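Local coordinates for protein TetR family Transcriptional regulator (Streptococcus agalactiae 2603V/R, PDB 3KKC) that probably binds DNA as a dimeric transcriptional regulator of the TetR family, through a predicted N-terminal helix-turn-helix, at residues V85-L88 with K89-Q93; F139-Q142 with F143-S147; N19-I22 with S23-E27; V58-K61 with E62-D66. One frame throughout, in Å; residues are numbered along the deposited sequence.

Overall arrangement
Contacts 1, 2 and 4 lie within helices; contact 3 runs over the end of helix 4-24. In each, the side chains that meet are about one turn apart. Contact 2 is the most buried and is covered by the second subunit. Contacts 1, 3 and 4 are partly exposed and touch no other chain. Contacts 3 and 4 meet directly: Phe-21 and Leu-25 of contact 3 pack on Leu-59 and Leu-63 of helix 57-71. Contact 1 differs in chemistry, because its two histidines bind nickel. The third histidine of the site, His-70, comes from helix 57-71, the helix of contact 4. Contacts 1 and 2 both belong to the C-terminal region, with centres about 21 Å apart. Contacts 2 and 3 are about 31 Å apart, centre to centre.

Contact 1 (V85-L88 with K89-Q93); sequences VHIL and KHFEQ. With NI (nickel (II) ion), chain E.
His-86 places CG anti to the backbone N (chi1 168°), while His-90, one turn later, keeps CG beside the backbone N (chi1 -81°). These different first torsions bring the two NE2 atoms to one nickel ion. The metal lies 2.3 Å from His-86 NE2. The edge of the His-90 ring is turned toward the face of His-86 in an offset edge-to-face pair, with planes at 76°. His-86 NE2 and His-90 NE2 are 3.2 Å apart, but the metal joins them, not a hydrogen bond. This i, i+4 histidine pair is a common way for a helix to present two metal ligands. The backbone bond from His-90 N to His-86 O, 3.2 Å long, keeps the two residues one turn apart. Lys-89 CE lies at the edge of the His-86 ring, 4.2 Å from CD2. Another part of the turn is apolar: Ile-87 and Phe-91 lie side by side, with CG2 of Ile-87 4.1 Å from CE2 of Phe-91. His-70 of helix 57-71 also binds the nickel, so the metal ties that helix to helix 80-93. Leu-71 of helix 57-71 touches Ile-87 and Phe-91. Leu-88 packs on Phe-148 and Trp-155 of helix 137-157, and Val-85 on Leu-168 of helix 164-175.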
loop_
_atom_site.group_PDB
_atom_site.type_symbol
_atom_site.label_atom_id
_atom_site.label_comp_id
_atom_site.label_asym_id
_atom_site.label_seq_id
_atom_site.Cartn_x
_atom_site.Cartn_y
_atom_site.Cartn_z
ATOM N N VAL A 85 -18.695 -6.169 -11.368
ATOM C CA VAL A 85 -19.379 -6.929 -10.329
ATOM C C VAL A 85 -18.862 -8.376 -10.204
ATOM O O VAL A 85 -18.663 -8.867 -9.092
ATOM C CB VAL A 85 -20.911 -6.935 -10.531
ATOM C CG1 VAL A 85 -21.512 -8.146 -9.867
ATOM C CG2 VAL A 85 -21.523 -5.666 -9.977
ATOM N N HIS A 86 -18.642 -9.049 -11.338
ATOM C CA HIS A 86 -18.155 -10.438 -11.340
ATOM C C HIS A 86 -16.774 -10.522 -10.680
ATOM O O HIS A 86 -16.500 -11.440 -9.899
ATOM C CB HIS A 86 -18.110 -10.982 -12.769
ATOM C CG HIS A 86 -17.362 -12.280 -12.918
ATOM N ND1 HIS A 86 -16.171 -12.379 -13.613
ATOM C CD2 HIS A 86 -17.645 -13.532 -12.484
ATOM C CE1 HIS A 86 -15.753 -13.631 -13.596
ATOM N NE2 HIS A 86 -16.626 -14.348 -12.912
ATOM N N ILE A 87 -15.915 -9.556 -11.001
ATOM C CA ILE A 87 -14.610 -9.474 -10.369
ATOM C C ILE A 87 -14.773 -9.357 -8.859
ATOM O O ILE A 87 -14.249 -10.173 -8.107
ATOM C CB ILE A 87 -13.797 -8.288 -10.904
ATOM C CG1 ILE A 87 -13.734 -8.358 -12.429
ATOM C CG2 ILE A 87 -12.419 -8.288 -10.304
ATOM C CD1 ILE A 87 -12.669 -7.522 -13.031
ATOM N N LEU A 88 -15.516 -8.351 -8.416
ATOM C CA LEU A 88 -15.778 -8.182 -6.996
ATOM C C LEU A 88 -16.442 -9.426 -6.398
ATOM O O LEU A 88 -16.244 -9.727 -5.223
ATOM C CB LEU A 88 -16.644 -6.939 -6.742
ATOM C CG LEU A 88 -15.999 -5.565 -6.546
ATOM C CD1 LEU A 88 -14.509 -5.542 -6.916
ATOM C CD2 LEU A 88 -16.776 -4.484 -7.324
ATOM N N LYS A 89 -17.240 -10.142 -7.197
ATOM C CA LYS A 89 -17.952 -11.317 -6.688
ATOM C C LYS A 89 -16.936 -12.333 -6.178
ATOM O O LYS A 89 -17.070 -12.866 -5.079
ATOM C CB LYS A 89 -18.834 -11.932 -7.769
ATOM C CG LYS A 89 -19.919 -12.869 -7.240
ATOM C CD LYS A 89 -21.080 -13.050 -8.250
ATOM C CE LYS A 89 -20.643 -13.801 -9.511
ATOM N NZ LYS A 89 -21.554 -13.634 -10.699
ATOM N N HIS A 90 -15.901 -12.577 -6.978
ATOM C CA HIS A 90 -14.838 -13.501 -6.606
ATOM C C HIS A 90 -14.090 -13.117 -5.351
ATOM O O HIS A 90 -13.686 -13.974 -4.573
ATOM C CB HIS A 90 -13.863 -13.677 -7.754
ATOM C CG HIS A 90 -14.339 -14.652 -8.774
ATOM N ND1 HIS A 90 -13.700 -15.848 -9.013
ATOM C CD2 HIS A 90 -15.424 -14.633 -9.579
ATOM C CE1 HIS A 90 -14.353 -16.512 -9.948
ATOM N NE2 HIS A 90 -15.409 -15.803 -10.299
ATOM N N PHE A 91 -13.907 -11.827 -5.139
ATOM C CA PHE A 91 -13.160 -11.409 -3.975
ATOM C C PHE A 91 -13.943 -11.670 -2.686
ATOM O O PHE A 91 -13.354 -12.090 -1.683
ATOM C CB PHE A 91 -12.629 -9.962 -4.120
ATOM C CG PHE A 91 -11.348 -9.868 -4.942
ATOM C CD1 PHE A 91 -10.105 -10.055 -4.349
ATOM C CD2 PHE A 91 -11.391 -9.617 -6.310
ATOM C CE1 PHE A 91 -8.921 -9.991 -5.100
ATOM C CE2 PHE A 91 -10.215 -9.531 -7.069
ATOM C CZ PHE A 91 -8.975 -9.729 -6.460
ATOM N N GLU A 92 -15.260 -11.488 -2.720
ATOM C CA GLU A 92 -16.047 -11.543 -1.481
ATOM C C GLU A 92 -16.219 -12.959 -0.909
ATOM O O GLU A 92 -16.473 -13.117 0.297
ATOM C CB GLU A 92 -17.399 -10.805 -1.609
ATOM C CG GLU A 92 -18.463 -11.526 -2.438
ATOM C CD GLU A 92 -19.880 -10.975 -2.236
ATOM O OE1 GLU A 92 -20.153 -10.364 -1.178
ATOM O OE2 GLU A 92 -20.725 -11.168 -3.141
ATOM N N GLN A 93 -16.070 -13.973 -1.771
ATOM C CA GLN A 93 -16.081 -15.376 -1.344
ATOM C C GLN A 93 -14.658 -15.897 -1.208
ATOM O O GLN A 93 -14.440 -17.013 -0.710
ATOM C CB GLN A 93 -16.816 -16.283 -2.350
ATOM C CG GLN A 93 -17.675 -15.599 -3.382
ATOM C CD GLN A 93 -19.018 -15.205 -2.818
ATOM O OE1 GLN A 93 -19.360 -15.581 -1.690
ATOM N NE2 GLN A 93 -19.794 -14.439 -3.593
HETATM NI NI NI E . -16.609 -16.409 -11.980
#

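Contact 2 (F139-Q142 with F143-S147)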
loop_
_atom_site.group_PDB
_atom_site.type_symbol
_atom_site.label_atom_id
_atom_site.label_comp_id
_atom_site.label_asym_id
_atom_site.label_seq_id
_atom_site.Cartn_x
_atom_site.Cartn_y
_atom_site.Cartn_z
ATOM N N PHE A 139 -2.195 11.423 -14.039
ATOM C CA PHE A 139 -2.693 11.593 -12.693
ATOM C C PHE A 139 -4.001 10.859 -12.615
ATOM O O PHE A 139 -4.342 10.253 -11.599
ATOM C CB PHE A 139 -2.940 13.067 -12.404
ATOM C CG PHE A 139 -3.341 13.345 -10.985
ATOM C CD1 PHE A 139 -2.396 13.704 -10.046
ATOM C CD2 PHE A 139 -4.655 13.238 -10.594
ATOM C CE1 PHE A 139 -2.762 13.955 -8.755
ATOM C CE2 PHE A 139 -5.025 13.493 -9.302
ATOM C CZ PHE A 139 -4.083 13.849 -8.383
ATOM N N LEU A 140 -4.744 10.931 -13.709
ATOM C CA LEU A 140 -5.974 10.182 -13.837
ATOM C C LEU A 140 -5.667 8.681 -13.690
ATOM O O LEU A 140 -6.243 7.995 -12.834
ATOM C CB LEU A 140 -6.639 10.487 -15.180
ATOM C CG LEU A 140 -8.071 11.024 -15.121
ATOM C CD1 LEU A 140 -8.340 11.792 -13.829
ATOM C CD2 LEU A 140 -8.327 11.910 -16.327
ATOM N N LYS A 141 -4.744 8.172 -14.499
ATOM C CA LYS A 141 -4.500 6.751 -14.479
ATOM C C LYS A 141 -4.226 6.336 -13.046
ATOM O O LYS A 141 -4.906 5.441 -12.527
ATOM C CB LYS A 141 -3.350 6.362 -15.395
ATOM C CG LYS A 141 -3.301 4.863 -15.620
ATOM C CD LYS A 141 -2.112 4.466 -16.470
ATOM C CE LYS A 141 -2.320 3.085 -17.045
ATOM N NZ LYS A 141 -1.217 2.748 -17.986
ATOM N N GLN A 142 -3.267 7.024 -12.408
ATOM C CA GLN A 142 -2.799 6.678 -11.060
ATOM C C GLN A 142 -3.863 6.818 -9.955
ATOM O O GLN A 142 -3.987 5.972 -9.074
ATOM C CB GLN A 142 -1.558 7.506 -10.711
ATOM C CG GLN A 142 -1.241 7.592 -9.211
ATOM C CD GLN A 142 -2.021 8.674 -8.488
ATOM O OE1 GLN A 142 -2.247 9.749 -9.034
ATOM N NE2 GLN A 142 -2.442 8.392 -7.254
ATOM N N PHE A 143 -4.643 7.882 -9.985
ATOM C CA PHE A 143 -5.669 8.043 -8.959
ATOM C C PHE A 143 -6.753 6.962 -9.054
ATOM O O PHE A 143 -7.315 6.522 -8.050
ATOM C CB PHE A 143 -6.290 9.423 -9.091
ATOM C CG PHE A 143 -7.232 9.793 -7.969
ATOM C CD1 PHE A 143 -6.813 10.628 -6.937
ATOM C CD2 PHE A 143 -8.556 9.359 -7.980
ATOM C CE1 PHE A 143 -7.692 10.999 -5.911
ATOM C CE2 PHE A 143 -9.446 9.725 -6.970
ATOM C CZ PHE A 143 -9.019 10.540 -5.936
ATOM N N LEU A 144 -7.045 6.541 -10.276
ATOM C CA LEU A 144 -8.194 5.687 -10.539
ATOM C C LEU A 144 -7.870 4.231 -10.170
ATOM O O LEU A 144 -8.610 3.583 -9.416
ATOM C CB LEU A 144 -8.574 5.786 -12.018
ATOM C CG LEU A 144 -9.846 6.475 -12.505
ATOM C CD1 LEU A 144 -10.579 7.166 -11.393
ATOM C CD2 LEU A 144 -9.496 7.430 -13.612
ATOM N N LEU A 145 -6.760 3.733 -10.714
ATOM C CA LEU A 145 -6.317 2.368 -10.484
ATOM C C LEU A 145 -6.044 2.153 -9.018
ATOM O O LEU A 145 -6.492 1.174 -8.436
ATOM C CB LEU A 145 -5.056 2.070 -11.289
ATOM C CG LEU A 145 -5.248 1.065 -12.420
ATOM C CD1 LEU A 145 -6.691 0.967 -12.800
ATOM C CD2 LEU A 145 -4.414 1.457 -13.627
ATOM N N SER A 146 -5.319 3.084 -8.414
ATOM C CA SER A 146 -4.945 2.930 -7.022
ATOM C C SER A 146 -6.137 3.056 -6.074
ATOM O O SER A 146 -6.187 2.381 -5.040
ATOM C CB SER A 146 -3.852 3.927 -6.639
ATOM O OG SER A 146 -4.115 4.434 -5.344
ATOM N N SER A 147 -7.094 3.919 -6.400
ATOM C CA SER A 147 -8.260 4.043 -5.532
ATOM C C SER A 147 -9.211 2.837 -5.720
ATOM O O SER A 147 -9.987 2.480 -4.828
ATOM C CB SER A 147 -9.000 5.342 -5.811
ATOM O OG SER A 147 -9.817 5.180 -6.958
#
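Phe-139 and Phe-143 lie side by side on helix 137-157 and point the same way. In both, CG is anti to the backbone N, with chi1 -175° in Phe-139 and -172° in Phe-143. Phe-139 CE2 approaches Phe-143 CD1 to 4.1 Å. In the backbone, Phe-143 N donates to Phe-139 O at 2.9 Å. Leu-140 and Leu-144 form a second buried row, with CG of Leu-140 4.2 Å from CD2 of Leu-144. Leu-144 CD2 also rests 3.4 Å from Leu-140 O. The looser side is at Lys-141, which is partly exposed. Its extended chain runs beside Leu-145, and Lys-141 CG meets Leu-145 CD2 at 4.1 Å. The lysine NZ ends in a salt bridge to Glu-118. The backbone is regular here too: Leu-145 N points almost straight at Lys-141 O, 3.1 Å away. This helix is part of the dimer interface. Phe-139 packs on Thr-151 of the second subunit, and Phe-143 on Met-174 of that subunit. Within the chain, Leu-145 touches helix 107-129 at Arg-114 and Glu-118, while Leu-144 touches Leu-125 of that helix and Val-175 of helix 164-175.

Contact 3 (N19-I22 with S23-E27); sequences NAFI and SLLQE
Ser-23 continues the last regular turns of helix 4-24: its N donates to Asn-19 O at 3.0 Å. Its CB lies 3.6 Å from the same oxygen. Ser-23 also touches Leu-41 of helix 35-42. Leu-24 follows with a bond from its N to Ala-20 O, again 3.0 Å. CG of Leu-24 stands beside its own backbone N (chi1 -82°), which carries it back over the preceding turn, 3.4 Å from Ala-20 O. Leu-24 and Ala-20 both pack on Leu-41. Helix 4-24 is the first helix of the TetR-type DNA-binding domain. It lies against helix 35-42, within the predicted helix-turn-helix, and against helix 57-71. At Leu-25 the backbone bonding changes. Its N makes two weak bonds, one to Phe-21 O and one to Ile-22 O. Its side chain carries the main contact. Leu-25 CD2 sits over one face of the Phe-21 ring in a CH-pi contact, 3.6 Å from the ring centroid and 20° off the normal. The methyl is offset toward the rim, closest to Phe-21 CE2 at 3.4 Å. Phe-21 has CG anti to the backbone N (chi1 -179°), which brings the ring back beside Leu-25. Leu-63 of helix 57-71 touches both residues. Gln-26 comes next and is exposed. Its side chain comes no closer than CB, 4.1 Å from Ile-22 O, and that oxygen accepts a hydrogen bond from Ser-97 OG.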
loop_
_atom_site.group_PDB
_atom_site.type_symbol
_atom_site.label_atom_id
_atom_site.label_comp_id
_atom_site.label_asym_id
_atom_site.label_seq_id
_atom_site.Cartn_x
_atom_site.Cartn_y
_atom_site.Cartn_z
ATOM N N ASN A 19 -4.898 -27.752 -5.403
ATOM C CA ASN A 19 -5.913 -27.428 -4.391
ATOM C C ASN A 19 -5.295 -27.223 -2.999
ATOM O O ASN A 19 -5.735 -26.355 -2.239
ATOM C CB ASN A 19 -7.078 -28.455 -4.358
ATOM C CG ASN A 19 -7.996 -28.391 -5.612
ATOM O OD1 ASN A 19 -8.058 -27.383 -6.344
ATOM N ND2 ASN A 19 -8.717 -29.482 -5.846
ATOM N N ALA A 20 -4.263 -27.998 -2.681
ATOM C CA ALA A 20 -3.540 -27.847 -1.406
ATOM C C ALA A 20 -2.907 -26.464 -1.267
ATOM O O ALA A 20 -2.972 -25.825 -0.215
ATOM C CB ALA A 20 -2.484 -28.923 -1.258
ATOM N N PHE A 21 -2.289 -26.013 -2.346
ATOM C CA PHE A 21 -1.653 -24.707 -2.391
ATOM C C PHE A 21 -2.670 -23.588 -2.123
ATOM O O PHE A 21 -2.398 -22.656 -1.386
ATOM C CB PHE A 21 -1.001 -24.540 -3.762
ATOM C CG PHE A 21 -0.290 -23.237 -3.954
ATOM C CD1 PHE A 21 0.799 -22.898 -3.150
ATOM C CD2 PHE A 21 -0.660 -22.386 -4.973
ATOM C CE1 PHE A 21 1.456 -21.726 -3.339
ATOM C CE2 PHE A 21 0.013 -21.196 -5.175
ATOM C CZ PHE A 21 1.061 -20.856 -4.355
ATOM N N ILE A 22 -3.857 -23.708 -2.710
ATOM C CA ILE A 22 -4.923 -22.741 -2.512
ATOM C C ILE A 22 -5.442 -22.735 -1.069
ATOM O O ILE A 22 -5.627 -21.677 -0.475
ATOM C CB ILE A 22 -6.074 -22.985 -3.516
ATOM C CG1 ILE A 22 -5.616 -22.610 -4.933
ATOM C CG2 ILE A 22 -7.327 -22.183 -3.141
ATOM C CD1 ILE A 22 -6.704 -22.775 -5.972
ATOM N N SER A 23 -5.660 -23.913 -0.506
ATOM C CA SER A 23 -6.224 -24.023 0.826
ATOM C C SER A 23 -5.258 -23.448 1.835
ATOM O O SER A 23 -5.673 -22.908 2.853
ATOM C CB SER A 23 -6.549 -25.504 1.146
ATOM O OG SER A 23 -6.341 -25.849 2.518
ATOM N N LEU A 24 -3.965 -23.575 1.547
ATOM C CA LEU A 24 -2.918 -23.093 2.442
ATOM C C LEU A 24 -2.717 -21.592 2.295
ATOM O O LEU A 24 -2.157 -20.931 3.175
ATOM C CB LEU A 24 -1.595 -23.801 2.147
ATOM C CG LEU A 24 -1.405 -25.181 2.764
ATOM C CD1 LEU A 24 -0.234 -25.908 2.103
ATOM C CD2 LEU A 24 -1.233 -25.051 4.278
ATOM N N LEU A 25 -3.148 -21.069 1.156
ATOM C CA LEU A 25 -3.054 -19.656 0.869
ATOM C C LEU A 25 -4.256 -18.932 1.465
ATOM O O LEU A 25 -4.412 -17.731 1.293
ATOM C CB LEU A 25 -3.026 -19.457 -0.637
ATOM C CG LEU A 25 -1.798 -18.955 -1.379
ATOM C CD1 LEU A 25 -0.514 -19.312 -0.661
ATOM C CD2 LEU A 25 -1.828 -19.524 -2.791
ATOM N N GLN A 26 -5.115 -19.673 2.155
ATOM C CA GLN A 26 -6.261 -19.076 2.829
ATOM C C GLN A 26 -5.838 -18.683 4.242
ATOM O O GLN A 26 -6.375 -17.742 4.827
ATOM C CB GLN A 26 -7.457 -20.050 2.852
ATOM C CG GLN A 26 -8.792 -19.407 2.431
ATOM C CD GLN A 26 -9.834 -20.414 1.949
ATOM O OE1 GLN A 26 -9.918 -21.533 2.462
ATOM N NE2 GLN A 26 -10.636 -20.010 0.958
ATOM N N GLU A 27 -4.845 -19.401 4.765
ATOM C CA GLU A 27 -4.357 -19.205 6.124
ATOM C C GLU A 27 -2.978 -18.561 6.190
ATOM O O GLU A 27 -2.591 -18.066 7.242
ATOM C CB GLU A 27 -4.265 -20.550 6.844
ATOM C CG GLU A 27 -5.414 -21.502 6.581
ATOM C CD GLU A 27 -6.666 -21.114 7.337
ATOM O OE1 GLU A 27 -6.964 -19.900 7.422
ATOM O OE2 GLU A 27 -7.354 -22.029 7.841
#

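Contact 4 (V58-K61 with E62-D66)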
loop_
_atom_site.group_PDB
_atom_site.type_symbol
_atom_site.label_atom_id
_atom_site.label_comp_id
_atom_site.label_asym_id
_atom_site.label_seq_id
_atom_site.Cartn_x
_atom_site.Cartn_y
_atom_site.Cartn_z
ATOM N N VAL A 58 6.306 -21.508 -9.529
ATOM C CA VAL A 58 5.422 -21.723 -10.668
ATOM C C VAL A 58 3.972 -22.082 -10.299
ATOM O O VAL A 58 3.116 -22.106 -11.171
ATOM C CB VAL A 58 6.005 -22.707 -11.705
ATOM C CG1 VAL A 58 7.402 -22.242 -12.119
ATOM C CG2 VAL A 58 6.031 -24.113 -11.153
ATOM N N LEU A 59 3.696 -22.337 -9.020
ATOM C CA LEU A 59 2.311 -22.514 -8.573
ATOM C C LEU A 59 1.653 -21.162 -8.471
ATOM O O LEU A 59 0.506 -20.983 -8.876
ATOM C CB LEU A 59 2.215 -23.179 -7.201
ATOM C CG LEU A 59 2.547 -24.656 -7.075
ATOM C CD1 LEU A 59 4.034 -24.777 -6.877
ATOM C CD2 LEU A 59 1.797 -25.253 -5.900
ATOM N N LEU A 60 2.375 -20.212 -7.896
ATOM C CA LEU A 60 1.863 -18.864 -7.781
ATOM C C LEU A 60 1.575 -18.333 -9.177
ATOM O O LEU A 60 0.500 -17.775 -9.445
ATOM C CB LEU A 60 2.874 -17.972 -7.089
ATOM C CG LEU A 60 2.180 -16.682 -6.738
ATOM C CD1 LEU A 60 0.981 -17.030 -5.903
ATOM C CD2 LEU A 60 3.114 -15.782 -5.987
ATOM N N LYS A 61 2.546 -18.532 -10.064
ATOM C CA LYS A 61 2.459 -18.074 -11.443
ATOM C C LYS A 61 1.238 -18.709 -12.140
ATOM O O LYS A 61 0.294 -18.006 -12.505
ATOM C CB LYS A 61 3.774 -18.383 -12.161
ATOM C CG LYS A 61 3.776 -18.266 -13.677
ATOM C CD LYS A 61 4.650 -19.402 -14.256
ATOM C CE LYS A 61 4.970 -19.232 -15.734
ATOM N NZ LYS A 61 5.375 -17.828 -16.033
ATOM N N GLU A 62 1.256 -20.030 -12.308
ATOM C CA GLU A 62 0.085 -20.774 -12.775
ATOM C C GLU A 62 -1.228 -20.307 -12.130
ATOM O O GLU A 62 -2.144 -19.887 -12.835
ATOM C CB GLU A 62 0.259 -22.268 -12.524
ATOM C CG GLU A 62 1.269 -22.934 -13.427
ATOM C CD GLU A 62 0.993 -24.410 -13.587
ATOM O OE1 GLU A 62 -0.054 -24.873 -13.070
ATOM O OE2 GLU A 62 1.815 -25.100 -14.233
ATOM N N LEU A 63 -1.315 -20.380 -10.800
ATOM C CA LEU A 63 -2.499 -19.909 -10.083
ATOM C C LEU A 63 -2.963 -18.538 -10.606
ATOM O O LEU A 63 -3.956 -18.470 -11.315
ATOM C CB LEU A 63 -2.288 -19.907 -8.564
ATOM C CG LEU A 63 -3.446 -19.350 -7.725
ATOM C CD1 LEU A 63 -4.711 -20.078 -8.063
ATOM C CD2 LEU A 63 -3.182 -19.449 -6.223
ATOM N N CYS A 64 -2.264 -17.465 -10.260
ATOM C CA CYS A 64 -2.476 -16.147 -10.883
ATOM C C CYS A 64 -2.861 -16.212 -12.354
ATOM O O CYS A 64 -3.849 -15.602 -12.785
ATOM C CB CYS A 64 -1.204 -15.288 -10.772
ATOM S SG CYS A 64 -0.807 -14.820 -9.097
ATOM N N GLU A 65 -2.066 -16.930 -13.135
ATOM C CA GLU A 65 -2.352 -17.051 -14.552
ATOM C C GLU A 65 -3.828 -17.438 -14.745
ATOM O O GLU A 65 -4.563 -16.737 -15.443
ATOM C CB GLU A 65 -1.401 -18.059 -15.196
ATOM C CG GLU A 65 -1.734 -18.382 -16.625
ATOM C CD GLU A 65 -0.525 -18.784 -17.430
ATOM O OE1 GLU A 65 0.494 -19.237 -16.842
ATOM O OE2 GLU A 65 -0.603 -18.637 -18.668
ATOM N N ASP A 66 -4.230 -18.538 -14.091
ATOM C CA ASP A 66 -5.616 -19.038 -14.014
ATOM C C ASP A 66 -6.601 -18.028 -13.435
ATOM O O ASP A 66 -7.627 -17.758 -14.030
ATOM C CB ASP A 66 -5.704 -20.287 -13.121
ATOM C CG ASP A 66 -5.161 -21.534 -13.783
ATOM O OD1 ASP A 66 -5.027 -21.561 -15.024
ATOM O OD2 ASP A 66 -4.877 -22.500 -13.050
#
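Helix 57-71 follows the predicted helix-turn-helix and leads from the DNA-binding domain of the TetR fold toward the C-terminal region. Leu-60 and Cys-64 meet across one turn of it. Leu-60 CG lies 4.2 Å from Cys-64 SG, an apolar contact on a buried side of the helix. Both residues touch Tyr-108 of helix 107-129, and Cys-64 also reaches Phe-109. Leu-59 and Leu-63, also buried, face helix 4-24, where Leu-63 also touches Tyr-18. The two leucines are joined by the backbone, where Leu-63 N donates to Leu-59 O at 2.7 Å. Cys-64 N donates to Leu-60 O at 2.9 Å. The charged residues lie on an exposed side. The lysine chain of Lys-61 is bent at chi2 and chi4, while that of Glu-65 is extended. Their charged ends stay apart: Lys-61 NZ is 5.1 Å from Glu-65 OE1, so the opposite charges may attract but do not form a salt bridge. Glu-62 also touches Tyr-53, and Asp-66 OD2 is hydrogen-bonded to Tyr-18 OH of helix 4-24. At the start of the turn, Glu-62 N approaches Val-58 O from above its carbonyl plane. Farther along, Glu-65 N meets Lys-61 O at 2.7 Å, with an N-H...O angle of 163°.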